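Local coordinates for periplasmic binding protein/LacI transcriptional regulator (Mycobacterium smegmatis, PDB 6HYH) that binds beta-D-fucofuranose in this crystal and is probably the sugar-binding component of a mycobacterial L-arabinofuranose ABC transporter, at residues Ala16-Phe21 with Gly72-Ala77; Asn212-Leu217 with Asp240-Gly245; Lys235-Asp240 with Phe254-Glu259. All blocks are in the same frame, centred on the assembly; numbering follows the deposited sequence.

Interaction 1: Ala16-Phe21 with Gly72-Ala77; sequences ALTLGF and GVDVIA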
# COMPACT_ATOMS: atom_id res chain seq x y z
N ALA A 16 -27.58 -20.80 -1.35
CA ALA A 16 -26.14 -20.84 -1.11
C ALA A 16 -25.43 -19.66 -1.76
O ALA A 16 -26.02 -18.96 -2.58
CB ALA A 16 -25.56 -22.15 -1.62
N LEU A 17 -24.14 -19.48 -1.43
CA LEU A 17 -23.42 -18.27 -1.79
C LEU A 17 -23.16 -18.23 -3.29
O LEU A 17 -22.86 -19.25 -3.91
CB LEU A 17 -22.06 -18.19 -1.07
CG LEU A 17 -21.22 -16.89 -1.07
CD1 LEU A 17 -19.98 -17.05 -0.20
CD2 LEU A 17 -20.78 -16.44 -2.45
N THR A 18 -23.18 -17.04 -3.85
CA THR A 18 -22.83 -16.89 -5.25
C THR A 18 -21.75 -15.83 -5.43
O THR A 18 -21.96 -14.65 -5.11
CB THR A 18 -24.06 -16.57 -6.09
OG1 THR A 18 -23.64 -16.11 -7.38
CG2 THR A 18 -24.97 -15.54 -5.38
N LEU A 19 -20.61 -16.28 -5.96
CA LEU A 19 -19.38 -15.51 -6.14
C LEU A 19 -19.09 -15.30 -7.62
O LEU A 19 -19.18 -16.25 -8.41
CB LEU A 19 -18.20 -16.26 -5.50
CG LEU A 19 -16.83 -15.69 -5.85
CD1 LEU A 19 -16.55 -14.45 -5.02
CD2 LEU A 19 -15.76 -16.76 -5.66
N GLY A 20 -18.73 -14.08 -8.00
CA GLY A 20 -18.28 -13.80 -9.35
C GLY A 20 -16.77 -13.61 -9.39
O GLY A 20 -16.20 -12.89 -8.56
N PHE A 21 -16.13 -14.31 -10.32
CA PHE A 21 -14.70 -14.15 -10.53
C PHE A 21 -14.40 -13.79 -11.97
O PHE A 21 -14.80 -14.51 -12.90
CB PHE A 21 -13.92 -15.41 -10.17
CG PHE A 21 -12.45 -15.15 -10.05
CD1 PHE A 21 -11.90 -14.79 -8.83
CD2 PHE A 21 -11.64 -15.20 -11.16
CE1 PHE A 21 -10.57 -14.52 -8.72
CE2 PHE A 21 -10.30 -14.93 -11.06
CZ PHE A 21 -9.76 -14.57 -9.84
N GLY A 72 -26.33 -9.29 -9.18
CA GLY A 72 -26.53 -9.36 -7.75
C GLY A 72 -25.73 -10.44 -7.07
O GLY A 72 -26.20 -11.02 -6.08
N VAL A 73 -24.54 -10.76 -7.59
CA VAL A 73 -23.63 -11.69 -6.94
C VAL A 73 -23.36 -11.18 -5.52
O VAL A 73 -23.31 -9.97 -5.28
CB VAL A 73 -22.32 -11.84 -7.73
CG1 VAL A 73 -22.61 -12.04 -9.21
CG2 VAL A 73 -21.45 -10.63 -7.52
N ASP A 74 -23.14 -12.11 -4.59
CA ASP A 74 -22.98 -11.76 -3.19
C ASP A 74 -21.55 -11.31 -2.87
O ASP A 74 -21.35 -10.44 -2.01
CB ASP A 74 -23.39 -12.94 -2.33
CG ASP A 74 -24.77 -13.49 -2.70
OD1 ASP A 74 -25.53 -12.77 -3.42
OD2 ASP A 74 -25.11 -14.63 -2.29
N VAL A 75 -20.56 -11.88 -3.55
CA VAL A 75 -19.17 -11.44 -3.45
C VAL A 75 -18.60 -11.40 -4.85
O VAL A 75 -18.89 -12.29 -5.67
CB VAL A 75 -18.31 -12.39 -2.59
CG1 VAL A 75 -16.86 -11.90 -2.56
CG2 VAL A 75 -18.86 -12.53 -1.18
N ILE A 76 -17.71 -10.45 -5.09
CA ILE A 76 -17.03 -10.32 -6.38
C ILE A 76 -15.53 -10.37 -6.15
O ILE A 76 -15.02 -9.73 -5.22
CB ILE A 76 -17.40 -9.02 -7.13
CG1 ILE A 76 -18.80 -9.10 -7.74
CG2 ILE A 76 -16.38 -8.76 -8.21
CD1 ILE A 76 -19.14 -7.91 -8.61
N ALA A 77 -14.83 -11.10 -7.00
CA ALA A 77 -13.38 -11.18 -6.90
C ALA A 77 -12.78 -11.22 -8.30
O ALA A 77 -13.36 -11.80 -9.23
CB ALA A 77 -12.93 -12.41 -6.09
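L19 leans its CD1 methyl across to the neighbouring strand, against V75 CG1 at 3.6 Å, while two pairs further on F21 sets its ring beside the methyl of A77. Both contacts stand on the same face of the parallel sheet, where strand 18-23 runs beside strand 75-78 in the N-terminal lobe. L19 reaches across because CG swings away from the backbone N (chi1 169°) and CD1 then bends over toward V75; the leucine and valine meet at a slant. F21 CD1 lies 3.4 Å from A77 O, which approaches the ring obliquely, and 3.8 Å from A77 CB. Helix 265-276 packs on this face, with M269 on L19, L268 on F21 and A276 on V75. The other face carries I76, and there G20 has no side chain. V73 and I76 both rest on F68 of helix 58-71.

Between the strands, both backbone polar atoms of G20 point to the other strand: G20 N donates to V75 O at 2.9 Å, and G20 O accepts from A77 N at 2.7 Å. At the start of the pairing D74 N donates to T18 O at 2.8 Å, and V75 N adds a weak bond to the same oxygen. The D74 side chain lies crosswise to that of T18, with D74 OD2 near T18 CG2 and weakly bonded to T18 N.

The chemistry is thus a backbone ladder roofed by hydrocarbon, with a carboxylate at its partly exposed end weakly bonded to the T18 amide; cohesion rests on the peptide hydrogen bonds and the apolar face beneath the helix.

Interaction 2: Asn212-Leu217 with Asp240-Gly245; sequences NDDMGL and DATHDG. With ZN (zinc ion), chain C; GYE (beta-D-fucofuranose), chain K.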
# COMPACT_ATOMS: atom_id res chain seq x y z
N ASN A 212 8.11 -14.97 -16.06
CA ASN A 212 7.34 -16.17 -15.79
C ASN A 212 7.99 -17.29 -16.57
O ASN A 212 8.60 -17.05 -17.62
CB ASN A 212 5.83 -15.99 -16.08
CG ASN A 212 5.46 -16.13 -17.56
OD1 ASN A 212 6.28 -15.95 -18.46
ND2 ASN A 212 4.19 -16.48 -17.80
N ASP A 213 7.92 -18.51 -16.03
CA ASP A 213 8.75 -19.50 -16.69
C ASP A 213 8.16 -19.96 -18.01
O ASP A 213 8.85 -20.63 -18.79
CB ASP A 213 9.11 -20.65 -15.72
CG ASP A 213 7.93 -21.36 -15.14
OD1 ASP A 213 6.90 -21.40 -15.85
OD2 ASP A 213 8.04 -21.89 -13.99
N ASP A 214 6.94 -19.54 -18.35
CA ASP A 214 6.45 -19.74 -19.71
C ASP A 214 7.31 -18.99 -20.72
O ASP A 214 7.72 -19.54 -21.76
CB ASP A 214 5.00 -19.30 -19.79
CG ASP A 214 4.04 -20.40 -19.44
OD1 ASP A 214 3.97 -21.39 -20.20
OD2 ASP A 214 3.39 -20.32 -18.37
N MET A 215 7.59 -17.72 -20.45
CA MET A 215 8.49 -17.00 -21.35
C MET A 215 9.88 -17.65 -21.39
O MET A 215 10.52 -17.67 -22.44
CB MET A 215 8.56 -15.53 -20.95
CG MET A 215 7.18 -14.85 -21.01
SD MET A 215 7.27 -13.05 -20.76
CE MET A 215 8.21 -12.92 -19.24
N GLY A 216 10.34 -18.22 -20.27
CA GLY A 216 11.58 -18.98 -20.28
C GLY A 216 11.54 -20.23 -21.16
O GLY A 216 12.54 -20.58 -21.79
N LEU A 217 10.40 -20.93 -21.21
CA LEU A 217 10.28 -22.08 -22.11
C LEU A 217 10.35 -21.63 -23.57
O LEU A 217 10.97 -22.30 -24.43
CB LEU A 217 8.98 -22.83 -21.82
CG LEU A 217 8.99 -23.39 -20.40
CD1 LEU A 217 7.61 -23.71 -19.90
CD2 LEU A 217 9.85 -24.65 -20.38
N ASP A 240 7.64 -18.83 -11.12
CA ASP A 240 6.38 -19.59 -11.19
C ASP A 240 6.53 -21.02 -10.65
O ASP A 240 5.88 -21.40 -9.67
CB ASP A 240 5.79 -19.65 -12.60
CG ASP A 240 4.90 -18.45 -12.91
OD1 ASP A 240 4.74 -17.59 -12.00
OD2 ASP A 240 4.37 -18.36 -14.05
N ALA A 241 7.40 -21.82 -11.25
CA ALA A 241 7.47 -23.22 -10.88
C ALA A 241 6.20 -23.91 -11.34
O ALA A 241 5.55 -24.64 -10.58
CB ALA A 241 7.67 -23.39 -9.37
N THR A 242 5.83 -23.65 -12.59
CA THR A 242 4.75 -24.35 -13.27
C THR A 242 5.13 -25.81 -13.48
O THR A 242 6.26 -26.22 -13.21
CB THR A 242 4.48 -23.71 -14.62
OG1 THR A 242 5.66 -23.83 -15.41
CG2 THR A 242 4.11 -22.22 -14.44
N HIS A 243 4.19 -26.60 -14.00
CA HIS A 243 4.54 -27.98 -14.28
C HIS A 243 5.70 -28.03 -15.25
O HIS A 243 6.72 -28.66 -14.98
CB HIS A 243 3.35 -28.77 -14.82
CG HIS A 243 3.53 -30.27 -14.78
ND1 HIS A 243 2.52 -31.16 -15.13
CD2 HIS A 243 4.60 -31.03 -14.44
CE1 HIS A 243 2.97 -32.40 -15.01
NE2 HIS A 243 4.22 -32.36 -14.58
N ASP A 244 5.57 -27.32 -16.37
CA ASP A 244 6.61 -27.49 -17.39
C ASP A 244 7.87 -26.77 -16.99
O ASP A 244 8.97 -27.24 -17.29
CB ASP A 244 6.11 -27.04 -18.76
CG ASP A 244 4.93 -27.89 -19.23
OD1 ASP A 244 4.63 -28.89 -18.54
OD2 ASP A 244 4.30 -27.57 -20.27
N GLY A 245 7.74 -25.64 -16.30
CA GLY A 245 8.91 -25.02 -15.72
C GLY A 245 9.72 -26.06 -14.97
O GLY A 245 10.89 -26.30 -15.29
ZN ZN C . 1.03 -30.37 -16.41
O3 GYE K . 3.54 -15.21 -12.83
C2 GYE K . 2.17 -15.48 -14.87
C1 GYE K . 0.72 -15.12 -15.17
O5 GYE K . -0.03 -12.70 -11.92
C6 GYE K . 1.75 -13.86 -10.67
O4 GYE K . 0.36 -14.19 -14.14
C5 GYE K . 0.73 -13.91 -11.80
C4 GYE K . 1.39 -14.10 -13.15
C3 GYE K . 2.22 -15.36 -13.35
O1 GYE K . 0.51 -14.54 -16.42
O2 GYE K . 2.54 -16.80 -15.25
O HOH W 1 1.68 -29.88 -18.44
O HOH W 2 0.06 -28.76 -15.62
O HOH W 3 2.91 -30.95 -17.48
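The N-terminal turns of helices 213-226 and 243-250 meet where N212 comes nearest D240 and D213 nearest G245, with CA atoms 5.8 and 5.6 Å apart. D213 carries the contact. The D213 and T242 side chains come from opposite directions, and the carboxylate is gripped by three donors: T242 OG1 donates to D213 OD1 at 2.8 Å, approaching 32° out of the carboxylate plane, T242 N reaches the syn lone pair of D213 OD2, and A241 N adds a weak bond there. T242 OG1 also caps its own helix, accepting from G245 N; N212 OD1 does the same for M215 N. One helical turn on, L217 CD1 packs on D244 CB at 3.8 Å, while the D244 carboxylate pairs with R188.

D240 turns its carboxylate almost perpendicular (88°) to that of D213 and uses both oxygens to accept from beta-D-fucofuranose, D240 OD1 from sugar O3 at 2.8 Å and D240 OD2 from sugar O2 at 2.7 Å. N212 ND2 donates to the same O2 at 3.1 Å.

D213 is therefore a second-shell residue, holding the turn after D240. With D213 OD1 4.3 Å from D240 OD2, its donors probably ease the repulsion between two buried acids.

Interaction 3: Lys235-Asp240 with Phe254-Glu259; sequences KIVAVD and FNYIVE. With ZN (zinc ion), chain D; GYE (beta-D-fucofuranose), chain K.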
# COMPACT_ATOMS: atom_id res chain seq x y z
N LYS A 235 22.26 -19.69 -19.12
CA LYS A 235 21.51 -20.16 -17.97
C LYS A 235 20.17 -19.46 -17.93
O LYS A 235 20.01 -18.37 -18.47
CB LYS A 235 22.27 -19.90 -16.67
CG LYS A 235 23.47 -20.83 -16.51
CD LYS A 235 24.34 -20.54 -15.30
CE LYS A 235 25.33 -21.69 -15.10
NZ LYS A 235 26.05 -21.99 -16.40
N ILE A 236 19.19 -20.11 -17.34
CA ILE A 236 17.86 -19.54 -17.23
C ILE A 236 17.42 -19.57 -15.77
O ILE A 236 17.57 -20.59 -15.07
CB ILE A 236 16.84 -20.27 -18.12
CG1 ILE A 236 17.26 -20.20 -19.59
CG2 ILE A 236 15.44 -19.69 -17.94
CD1 ILE A 236 16.58 -21.26 -20.52
N VAL A 237 16.86 -18.44 -15.32
CA VAL A 237 16.25 -18.30 -14.01
C VAL A 237 14.85 -17.78 -14.26
O VAL A 237 14.66 -16.90 -15.10
CB VAL A 237 17.00 -17.28 -13.13
CG1 VAL A 237 16.67 -17.54 -11.65
CG2 VAL A 237 18.49 -17.34 -13.43
N ALA A 238 13.85 -18.36 -13.60
CA ALA A 238 12.49 -17.92 -13.89
C ALA A 238 11.64 -17.96 -12.64
O ALA A 238 12.05 -18.49 -11.58
CB ALA A 238 11.85 -18.76 -14.99
N VAL A 239 10.45 -17.35 -12.76
CA VAL A 239 9.48 -17.32 -11.67
C VAL A 239 8.23 -18.10 -12.08
O VAL A 239 7.81 -18.04 -13.24
CB VAL A 239 9.13 -15.89 -11.28
CG1 VAL A 239 8.16 -15.90 -10.13
CG2 VAL A 239 10.40 -15.13 -10.92
N ASP A 240 7.64 -18.83 -11.12
CA ASP A 240 6.38 -19.59 -11.19
C ASP A 240 6.53 -21.02 -10.65
O ASP A 240 5.88 -21.40 -9.67
CB ASP A 240 5.79 -19.65 -12.60
CG ASP A 240 4.90 -18.45 -12.91
OD1 ASP A 240 4.74 -17.59 -12.00
OD2 ASP A 240 4.37 -18.36 -14.05
N PHE A 254 16.58 -25.52 -17.44
CA PHE A 254 16.61 -24.34 -16.59
C PHE A 254 17.68 -24.52 -15.50
O PHE A 254 18.18 -25.63 -15.24
CB PHE A 254 15.25 -24.11 -15.92
CG PHE A 254 14.21 -23.41 -16.79
CD1 PHE A 254 14.21 -23.53 -18.15
CD2 PHE A 254 13.21 -22.65 -16.20
CE1 PHE A 254 13.24 -22.89 -18.93
CE2 PHE A 254 12.26 -22.01 -16.96
CZ PHE A 254 12.27 -22.14 -18.33
N ASN A 255 17.99 -23.42 -14.82
CA ASN A 255 18.96 -23.42 -13.73
C ASN A 255 18.35 -23.09 -12.39
O ASN A 255 18.72 -23.73 -11.39
CB ASN A 255 20.07 -22.43 -14.02
CG ASN A 255 20.88 -22.84 -15.21
OD1 ASN A 255 20.62 -22.38 -16.31
ND2 ASN A 255 21.87 -23.69 -14.99
N TYR A 256 17.39 -22.17 -12.31
CA TYR A 256 16.80 -21.84 -11.00
C TYR A 256 15.36 -21.41 -11.24
O TYR A 256 15.08 -20.65 -12.18
CB TYR A 256 17.57 -20.71 -10.29
CG TYR A 256 17.34 -20.56 -8.78
CD1 TYR A 256 17.70 -21.58 -7.88
CD2 TYR A 256 16.83 -19.37 -8.24
CE1 TYR A 256 17.51 -21.43 -6.49
CE2 TYR A 256 16.64 -19.20 -6.85
CZ TYR A 256 16.98 -20.23 -5.97
OH TYR A 256 16.77 -20.07 -4.59
N ILE A 257 14.45 -21.87 -10.37
CA ILE A 257 13.06 -21.46 -10.45
C ILE A 257 12.58 -21.05 -9.06
O ILE A 257 12.88 -21.73 -8.06
CB ILE A 257 12.13 -22.56 -11.02
CG1 ILE A 257 12.44 -22.84 -12.50
CG2 ILE A 257 10.66 -22.18 -10.88
CD1 ILE A 257 11.45 -23.86 -13.20
N VAL A 258 11.85 -19.93 -8.99
CA VAL A 258 11.22 -19.48 -7.76
C VAL A 258 9.73 -19.79 -7.87
O VAL A 258 9.13 -19.56 -8.92
CB VAL A 258 11.46 -17.98 -7.53
CG1 VAL A 258 10.80 -17.56 -6.22
CG2 VAL A 258 12.96 -17.67 -7.50
N GLU A 259 9.14 -20.37 -6.81
CA GLU A 259 7.74 -20.80 -6.84
C GLU A 259 6.80 -19.60 -6.73
O GLU A 259 7.00 -18.70 -5.91
CB GLU A 259 7.46 -21.77 -5.68
CG GLU A 259 6.34 -22.79 -5.91
CD GLU A 259 6.17 -23.76 -4.74
OE1 GLU A 259 6.05 -23.32 -3.56
OE2 GLU A 259 6.22 -24.98 -4.98
ZN ZN D . 6.22 -25.25 -2.51
O3 GYE K . 3.54 -15.21 -12.83
C2 GYE K . 2.17 -15.48 -14.87
C1 GYE K . 0.72 -15.12 -15.17
O5 GYE K . -0.03 -12.70 -11.92
C6 GYE K . 1.75 -13.86 -10.67
O4 GYE K . 0.36 -14.19 -14.14
C5 GYE K . 0.73 -13.91 -11.80
C4 GYE K . 1.39 -14.10 -13.15
C3 GYE K . 2.22 -15.36 -13.35
O1 GYE K . 0.51 -14.54 -16.42
O2 GYE K . 2.54 -16.80 -15.25
O HOH W 4 4.75 -26.84 -3.00
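A beta-alpha-beta unit in the C-terminal lobe of this periplasmic binding protein fold brings strand 235-238 alongside strand 256-259, parallel to within 3° and joined through helix 243-250. I236 and F254 meet before the second strand begins: I236 CG2 sits over the centre of the F254 ring, 3.8 Å from the centroid and 2° off its normal, a CH-pi contact. A238 CB comes in obliquely at F254 CE2. On the other face of the sheet V237 CG1 lies at the edge of the Y256 ring, in its plane, and touches Y256 CB; the tyrosine ring itself stacks on W133 of helix 123-137.

The backbone ladder climbs from I236 O, which accepts from both N255 N (2.9 Å) and Y256 N (3.2 Å). It continues through A238 N to Y256 O and V258 N to A238 O, and reaches D240 N, which donates to V258 O at 2.8 Å and so ties the sugar-binding aspartate to the sheet. Just beyond it, E259 binds zinc through both carboxylate oxygens; E290 of the same chain, H314 of a second subunit and a water complete the site, and R304 also bonds E259 OE2.

N255 closes the opposite end of the ladder. Its side chain crosses that of K235 at about a right angle, with N255 ND2 held by G231 O, and N255 OD1 takes I236 N on a lone pair in its carbonyl plane at 2.9 Å.

How the interactions relate
From the N terminus, interaction 1 comes first: strand 18-23 pairs with strand 75-78 after a loop of 50 residues, mostly helix, and is complete before the others begin. It belongs to one lobe; interactions 2 and 3 lie on the opposite side of the chain's centre. Interaction 2 closes a loop of 22 residues and interaction 3 one of 13, which holds helix 243-250. Those two cross along the chain: 235-240 follows 212-217 and runs into 240-245 at D240, which they share, and 254-259 comes last. Packing joins them, as where D213 CB meets A238 CB at 3.4 Å. Together they tie helices 213-226 and 243-250 to the sheet beside the sugar.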